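Long-range contact in synaptic vesicle membrane protein VAT-1 homolog-like (PDB 4A27), which is probably an oxidoreductase of the quinone oxidoreductase branch of the zinc-containing alcohol dehydrogenase family: residues L62-V72 against D86-W97. Numbering follows the deposited sequence.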
ATOM      1  N   LEU A  62      -8.207 -36.417   5.399  1.00 71.89           N
ATOM      2  CA  LEU A  62      -8.409 -35.412   4.362  1.00 53.66           C
ATOM      3  C   LEU A  62      -7.396 -35.577   3.250  1.00 49.93           C
ATOM      4  O   LEU A  62      -6.325 -36.126   3.446  1.00 48.61           O
ATOM      5  CB  LEU A  62      -8.346 -33.997   4.937  1.00 60.61           C
ATOM      6  CG  LEU A  62      -7.046 -33.403   5.494  1.00 51.98           C
ATOM      7  CD1 LEU A  62      -6.184 -32.835   4.402  1.00 59.07           C
ATOM      8  CD2 LEU A  62      -7.420 -32.308   6.480  1.00 50.27           C
ATOM      9  N   VAL A  63      -7.769 -35.129   2.062  1.00 48.23           N
ATOM     10  CA  VAL A  63      -6.869 -35.155   0.920  1.00 47.75           C
ATOM     11  C   VAL A  63      -6.264 -33.724   0.874  1.00 44.92           C
ATOM     12  O   VAL A  63      -7.001 -32.730   0.789  1.00 43.44           O
ATOM     13  CB  VAL A  63      -7.628 -35.543  -0.360  1.00 46.98           C
ATOM     14  CG1 VAL A  63      -6.656 -35.540  -1.610  1.00 44.17           C
ATOM     15  CG2 VAL A  63      -8.354 -36.923  -0.203  1.00 39.49           C
ATOM     16  N   PRO A  64      -4.938 -33.599   1.038  1.00 46.98           N
ATOM     17  CA  PRO A  64      -4.320 -32.260   0.945  1.00 48.40           C
ATOM     18  C   PRO A  64      -4.162 -31.718  -0.483  1.00 42.53           C
ATOM     19  O   PRO A  64      -4.486 -32.410  -1.448  1.00 37.54           O
ATOM     20  CB  PRO A  64      -2.915 -32.475   1.498  1.00 42.43           C
ATOM     21  CG  PRO A  64      -2.867 -33.877   1.992  1.00 40.17           C
ATOM     22  CD  PRO A  64      -3.923 -34.634   1.275  1.00 52.61           C
ATOM     23  N   GLY A  65      -3.699 -30.467  -0.565  1.00 51.26           N
ATOM     24  CA  GLY A  65      -3.274 -29.829  -1.802  1.00 40.08           C
ATOM     25  C   GLY A  65      -4.260 -28.816  -2.323  1.00 44.82           C
ATOM     26  O   GLY A  65      -5.485 -29.048  -2.292  1.00 46.32           O
ATOM     27  N   PHE A  66      -3.729 -27.719  -2.858  1.00 41.99           N
ATOM     28  CA  PHE A  66      -4.529 -26.556  -3.271  1.00 36.90           C
ATOM     29  C   PHE A  66      -4.404 -26.167  -4.750  1.00 36.62           C
ATOM     30  O   PHE A  66      -5.077 -25.244  -5.209  1.00 39.51           O
ATOM     31  CB  PHE A  66      -4.129 -25.357  -2.432  1.00 39.72           C
ATOM     32  CG  PHE A  66      -4.400 -25.549  -0.981  1.00 45.60           C
ATOM     33  CD1 PHE A  66      -5.694 -25.469  -0.485  1.00 47.78           C
ATOM     34  CD2 PHE A  66      -3.386 -25.857  -0.115  1.00 53.44           C
ATOM     35  CE1 PHE A  66      -5.957 -25.680   0.851  1.00 52.42           C
ATOM     36  CE2 PHE A  66      -3.642 -26.056   1.223  1.00 57.64           C
ATOM     37  CZ  PHE A  66      -4.937 -25.971   1.702  1.00 51.83           C
ATOM     38  N   GLU A  67      -3.524 -26.841  -5.479  1.00 35.62           N
ATOM     39  CA  GLU A  67      -3.088 -26.348  -6.806  1.00 37.47           C
ATOM     40  C   GLU A  67      -2.845 -27.557  -7.650  1.00 37.12           C
ATOM     41  O   GLU A  67      -2.150 -28.453  -7.221  1.00 37.49           O
ATOM     42  CB  GLU A  67      -1.801 -25.562  -6.602  1.00 40.47           C
ATOM     43  CG  GLU A  67      -1.037 -25.113  -7.807  1.00 54.22           C
ATOM     44  CD  GLU A  67       0.230 -24.365  -7.377  1.00 46.53           C
ATOM     45  OE1 GLU A  67       0.898 -24.764  -6.380  1.00 42.85           O
ATOM     46  OE2 GLU A  67       0.500 -23.356  -8.013  1.00 40.98           O
ATOM     47  N   CYS A  68      -3.427 -27.606  -8.842  1.00 36.37           N
ATOM     48  CA  CYS A  68      -3.239 -28.715  -9.719  1.00 35.85           C
ATOM     49  C   CYS A  68      -3.392 -28.275 -11.164  1.00 36.35           C
ATOM     50  O   CYS A  68      -3.812 -27.145 -11.450  1.00 38.65           O
ATOM     51  CB  CYS A  68      -4.255 -29.822  -9.394  1.00 46.44           C
ATOM     52  SG  CYS A  68      -5.979 -29.392  -9.894  1.00 48.36           S
ATOM     53  N   SER A  69      -3.034 -29.179 -12.078  1.00 39.45           N
ATOM     54  CA  SER A  69      -3.329 -28.986 -13.507  1.00 39.20           C
ATOM     55  C   SER A  69      -3.778 -30.323 -14.086  1.00 45.41           C
ATOM     56  O   SER A  69      -3.452 -31.393 -13.572  1.00 37.55           O
ATOM     57  CB  SER A  69      -2.107 -28.460 -14.268  1.00 38.30           C
ATOM     58  OG  SER A  69      -1.048 -29.424 -14.251  1.00 42.67           O
ATOM     59  N   GLY A  70      -4.560 -30.261 -15.152  1.00 42.16           N
ATOM     60  CA  GLY A  70      -4.972 -31.473 -15.822  1.00 43.75           C
ATOM     61  C   GLY A  70      -5.966 -31.203 -16.959  1.00 50.22           C
ATOM     62  O   GLY A  70      -5.992 -30.110 -17.537  1.00 46.74           O
ATOM     63  N   ILE A  71      -6.763 -32.223 -17.283  1.00 52.68           N
ATOM     64  CA  ILE A  71      -7.689 -32.212 -18.437  1.00 60.20           C
ATOM     65  C   ILE A  71      -9.138 -32.242 -17.942  1.00 56.55           C
ATOM     66  O   ILE A  71      -9.467 -33.030 -17.048  1.00 55.73           O
ATOM     67  CB  ILE A  71      -7.395 -33.411 -19.375  1.00 58.35           C
ATOM     68  CG1 ILE A  71      -5.982 -33.297 -19.930  1.00 54.94           C
ATOM     69  CG2 ILE A  71      -8.379 -33.486 -20.548  1.00 56.48           C
ATOM     70  CD1 ILE A  71      -5.570 -34.489 -20.844  1.00 53.44           C
ATOM     71  N   VAL A  72      -9.957 -31.312 -18.439  1.00 52.53           N
ATOM     72  CA  VAL A  72     -11.386 -31.305 -18.148  1.00 51.98           C
ATOM     73  C   VAL A  72     -12.004 -32.573 -18.704  1.00 53.67           C
ATOM     74  O   VAL A  72     -11.998 -32.831 -19.927  1.00 65.16           O
ATOM     75  CB  VAL A  72     -12.124 -30.093 -18.761  1.00 52.92           C
ATOM     76  CG1 VAL A  72     -13.624 -30.157 -18.430  1.00 48.65           C
ATOM     77  CG2 VAL A  72     -11.518 -28.794 -18.287  1.00 53.69           C
ATOM     78  N   ASP A  86     -10.270 -29.729 -22.588  1.00 44.51           N
ATOM     79  CA  ASP A  86      -9.566 -28.471 -22.315  1.00 54.15           C
ATOM     80  C   ASP A  86      -8.488 -28.695 -21.232  1.00 48.39           C
ATOM     81  O   ASP A  86      -8.705 -29.391 -20.262  1.00 50.34           O
ATOM     82  CB  ASP A  86     -10.539 -27.373 -21.856  1.00 61.78           C
ATOM     83  CG  ASP A  86     -11.298 -26.705 -23.020  1.00 63.93           C
ATOM     84  OD1 ASP A  86     -10.894 -26.840 -24.201  1.00 66.55           O
ATOM     85  OD2 ASP A  86     -12.308 -26.028 -22.737  1.00 64.10           O
ATOM     86  N   ARG A  87      -7.313 -28.154 -21.469  1.00 44.56           N
ATOM     87  CA  ARG A  87      -6.195 -28.297 -20.551  1.00 51.93           C
ATOM     88  C   ARG A  87      -6.266 -27.127 -19.616  1.00 50.94           C
ATOM     89  O   ARG A  87      -6.388 -25.995 -20.074  1.00 43.95           O
ATOM     90  CB  ARG A  87      -4.892 -28.316 -21.335  1.00 50.19           C
ATOM     91  CG  ARG A  87      -4.844 -29.459 -22.333  1.00 48.04           C
ATOM     92  CD  ARG A  87      -3.710 -29.341 -23.320  1.00 50.73           C
ATOM     93  NE  ARG A  87      -2.417 -29.644 -22.710  1.00 51.07           N
ATOM     94  CZ  ARG A  87      -1.506 -28.763 -22.303  1.00 46.99           C
ATOM     95  NH1 ARG A  87      -1.696 -27.448 -22.406  1.00 46.20           N
ATOM     96  NH2 ARG A  87      -0.397 -29.215 -21.746  1.00 48.20           N
ATOM     97  N   VAL A  88      -6.195 -27.388 -18.305  1.00 46.78           N
ATOM     98  CA  VAL A  88      -6.426 -26.342 -17.318  1.00 40.40           C
ATOM     99  C   VAL A  88      -5.497 -26.415 -16.111  1.00 44.04           C
ATOM    100  O   VAL A  88      -4.867 -27.445 -15.847  1.00 41.74           O
ATOM    101  CB  VAL A  88      -7.855 -26.420 -16.840  1.00 45.41           C
ATOM    102  CG1 VAL A  88      -8.780 -26.159 -18.022  1.00 47.42           C
ATOM    103  CG2 VAL A  88      -8.101 -27.831 -16.187  1.00 35.06           C
ATOM    104  N   MET A  89      -5.429 -25.310 -15.388  1.00 44.90           N
ATOM    105  CA  MET A  89      -4.835 -25.282 -14.065  1.00 46.31           C
ATOM    106  C   MET A  89      -5.880 -24.707 -13.143  1.00 45.28           C
ATOM    107  O   MET A  89      -6.804 -24.017 -13.592  1.00 39.84           O
ATOM    108  CB  MET A  89      -3.554 -24.436 -14.062  1.00 41.13           C
ATOM    109  CG  MET A  89      -3.759 -22.968 -14.369  1.00 43.26           C
ATOM    110  SD  MET A  89      -2.200 -22.036 -14.577  1.00 46.55           S
ATOM    111  CE  MET A  89      -2.850 -20.528 -15.348  1.00 41.74           C
ATOM    112  N   ALA A  90      -5.759 -24.979 -11.851  1.00 43.04           N
ATOM    113  CA  ALA A  90      -6.881 -24.700 -10.985  1.00 45.16           C
ATOM    114  C   ALA A  90      -6.478 -24.657  -9.544  1.00 47.27           C
ATOM    115  O   ALA A  90      -5.524 -25.329  -9.153  1.00 45.41           O
ATOM    116  CB  ALA A  90      -8.000 -25.774 -11.184  1.00 44.23           C
ATOM    117  N   PHE A  91      -7.178 -23.817  -8.787  1.00 38.08           N
ATOM    118  CA  PHE A  91      -7.052 -23.798  -7.346  1.00 42.00           C
ATOM    119  C   PHE A  91      -8.140 -24.712  -6.833  1.00 40.71           C
ATOM    120  O   PHE A  91      -9.218 -24.776  -7.409  1.00 38.97           O
ATOM    121  CB  PHE A  91      -7.312 -22.396  -6.767  1.00 37.74           C
ATOM    122  CG  PHE A  91      -6.240 -21.382  -7.062  1.00 41.54           C
ATOM    123  CD1 PHE A  91      -5.042 -21.408  -6.377  1.00 42.17           C
ATOM    124  CD2 PHE A  91      -6.444 -20.362  -7.994  1.00 46.43           C
ATOM    125  CE1 PHE A  91      -4.077 -20.461  -6.646  1.00 38.15           C
ATOM    126  CE2 PHE A  91      -5.475 -19.416  -8.254  1.00 39.57           C
ATOM    127  CZ  PHE A  91      -4.315 -19.454  -7.574  1.00 40.38           C
ATOM    128  N   VAL A  92      -7.906 -25.351  -5.717  1.00 40.61           N
ATOM    129  CA  VAL A  92      -8.934 -26.187  -5.158  1.00 45.11           C
ATOM    130  C   VAL A  92      -8.754 -26.166  -3.659  1.00 49.08           C
ATOM    131  O   VAL A  92      -7.620 -26.104  -3.168  1.00 45.90           O
ATOM    132  CB  VAL A  92      -8.921 -27.609  -5.792  1.00 45.74           C
ATOM    133  CG1 VAL A  92      -7.630 -28.279  -5.580  1.00 40.62           C
ATOM    134  CG2 VAL A  92     -10.060 -28.460  -5.210  1.00 58.64           C
ATOM    135  N   ASN A  93      -9.871 -26.099  -2.939  1.00 45.23           N
ATOM    136  CA  ASN A  93      -9.824 -25.922  -1.501  1.00 53.41           C
ATOM    137  C   ASN A  93      -9.629 -27.294  -0.904  1.00 54.14           C
ATOM    138  O   ASN A  93     -10.578 -27.946  -0.496  1.00 53.26           O
ATOM    139  CB  ASN A  93     -11.110 -25.227  -0.990  1.00 51.51           C
ATOM    140  CG  ASN A  93     -10.989 -24.720   0.450  1.00 52.35           C
ATOM    141  OD1 ASN A  93      -9.949 -24.820   1.091  1.00 53.14           O
ATOM    142  ND2 ASN A  93     -12.072 -24.148   0.950  1.00 56.70           N
ATOM    143  N   TYR A  94      -8.376 -27.732  -0.866  1.00 48.82           N
ATOM    144  CA  TYR A  94      -8.010 -29.116  -0.483  1.00 42.66           C
ATOM    145  C   TYR A  94      -8.388 -30.026  -1.610  1.00 42.46           C
ATOM    146  O   TYR A  94      -8.983 -29.586  -2.608  1.00 48.34           O
ATOM    147  CB  TYR A  94      -8.688 -29.590   0.822  1.00 56.65           C
ATOM    148  CG  TYR A  94      -8.219 -28.858   2.033  1.00 48.69           C
ATOM    149  CD1 TYR A  94      -7.070 -29.251   2.703  1.00 51.03           C
ATOM    150  CD2 TYR A  94      -8.900 -27.759   2.499  1.00 55.13           C
ATOM    151  CE1 TYR A  94      -6.603 -28.559   3.811  1.00 48.01           C
ATOM    152  CE2 TYR A  94      -8.440 -27.050   3.598  1.00 54.45           C
ATOM    153  CZ  TYR A  94      -7.289 -27.454   4.249  1.00 50.73           C
ATOM    154  OH  TYR A  94      -6.857 -26.748   5.365  1.00 50.64           O
ATOM    155  N   ASN A  95      -8.002 -31.288  -1.476  1.00 45.76           N
ATOM    156  CA  ASN A  95      -8.398 -32.345  -2.437  1.00 47.38           C
ATOM    157  C   ASN A  95      -7.664 -32.355  -3.767  1.00 47.96           C
ATOM    158  O   ASN A  95      -8.002 -33.141  -4.636  1.00 46.86           O
ATOM    159  CB  ASN A  95      -9.908 -32.355  -2.698  1.00 44.22           C
ATOM    160  CG  ASN A  95     -10.700 -32.708  -1.465  1.00 49.64           C
ATOM    161  OD1 ASN A  95     -10.529 -33.767  -0.907  1.00 54.56           O
ATOM    162  ND2 ASN A  95     -11.552 -31.813  -1.026  1.00 52.98           N
ATOM    163  N   ALA A  96      -6.605 -31.567  -3.895  1.00 42.02           N
ATOM    164  CA  ALA A  96      -5.843 -31.549  -5.133  1.00 45.62           C
ATOM    165  C   ALA A  96      -4.968 -32.794  -5.330  1.00 50.41           C
ATOM    166  O   ALA A  96      -4.732 -33.163  -6.467  1.00 40.09           O
ATOM    167  CB  ALA A  96      -4.987 -30.291  -5.223  1.00 38.74           C
ATOM    168  N   TRP A  97      -4.487 -33.433  -4.262  1.00 41.05           N
ATOM    169  CA  TRP A  97      -3.587 -34.582  -4.415  1.00 51.35           C
ATOM    170  C   TRP A  97      -4.295 -35.912  -4.698  1.00 57.88           C
ATOM    171  O   TRP A  97      -4.183 -36.863  -3.928  1.00 48.02           O
ATOM    172  CB  TRP A  97      -2.669 -34.743  -3.195  1.00 38.87           C
ATOM    173  CG  TRP A  97      -1.773 -33.566  -2.968  1.00 42.33           C
ATOM    174  CD1 TRP A  97      -1.598 -32.484  -3.803  1.00 45.65           C
ATOM    175  CD2 TRP A  97      -0.855 -33.378  -1.885  1.00 44.07           C
ATOM    176  NE1 TRP A  97      -0.664 -31.628  -3.276  1.00 43.68           N
ATOM    177  CE2 TRP A  97      -0.206 -32.135  -2.096  1.00 38.62           C
ATOM    178  CE3 TRP A  97      -0.567 -34.105  -0.721  1.00 54.92           C
ATOM    179  CZ2 TRP A  97       0.739 -31.617  -1.206  1.00 41.36           C
ATOM    180  CZ3 TRP A  97       0.362 -33.605   0.154  1.00 45.34           C
ATOM    181  CH2 TRP A  97       1.004 -32.359  -0.086  1.00 44.77           C
TER
HETATM  182  O   HOH W   1      -1.471 -29.287  -4.876  1.00 55.16           O
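Trp97 lays its indole over Pro64 and Gly65. Its CB is 3.4 Å from Pro64 O, the carbonyl that also accepts the bond from Trp97 N, in the carbonyl plane at 3.0 Å. With CG anti to its own carbonyl carbon, and the ring turned nearly eclipsed about CB-CG (chi2 -8°), one indole face lies over Pro64 O and Gly65 CA. CG is 3.3 Å from Pro64 O; CD1, NE1 and CE2 lie near Gly65 CA, NE1 nearest at 3.5 Å. That CA sits 3.7 Å from the centroid of the five-membered ring, 22° off its normal, a CH-pi contact. Further out, CE3 and CZ3 meet CB and CG of Pro64, whose CB makes a second CH-pi contact with the six-membered ring. At the other edge NE1 donates to a water that in turn donates to Glu67 O. Replacing the indole with an alanine would probably open a gap over Pro64 and Gly65 and leave the water without its N-H donor. Gly65 O accepts from Ala96 N, a donor well above the carbonyl plane. Beside it, Phe66 points its edge at the Tyr94 face in a tilted edge-to-face pair, centroids 4.8 Å apart and planes at 58°. Beyond, paired backbone bonds at Cys68–Ala90 and Gly70–Val88 define an antiparallel hairpin within the GroES-like domain. Strand 108-110 flanks strand 87-91, strand 32-42 flanks 67-75; Phe91 packs on helix 124-137, Phe66 on helix 280-285.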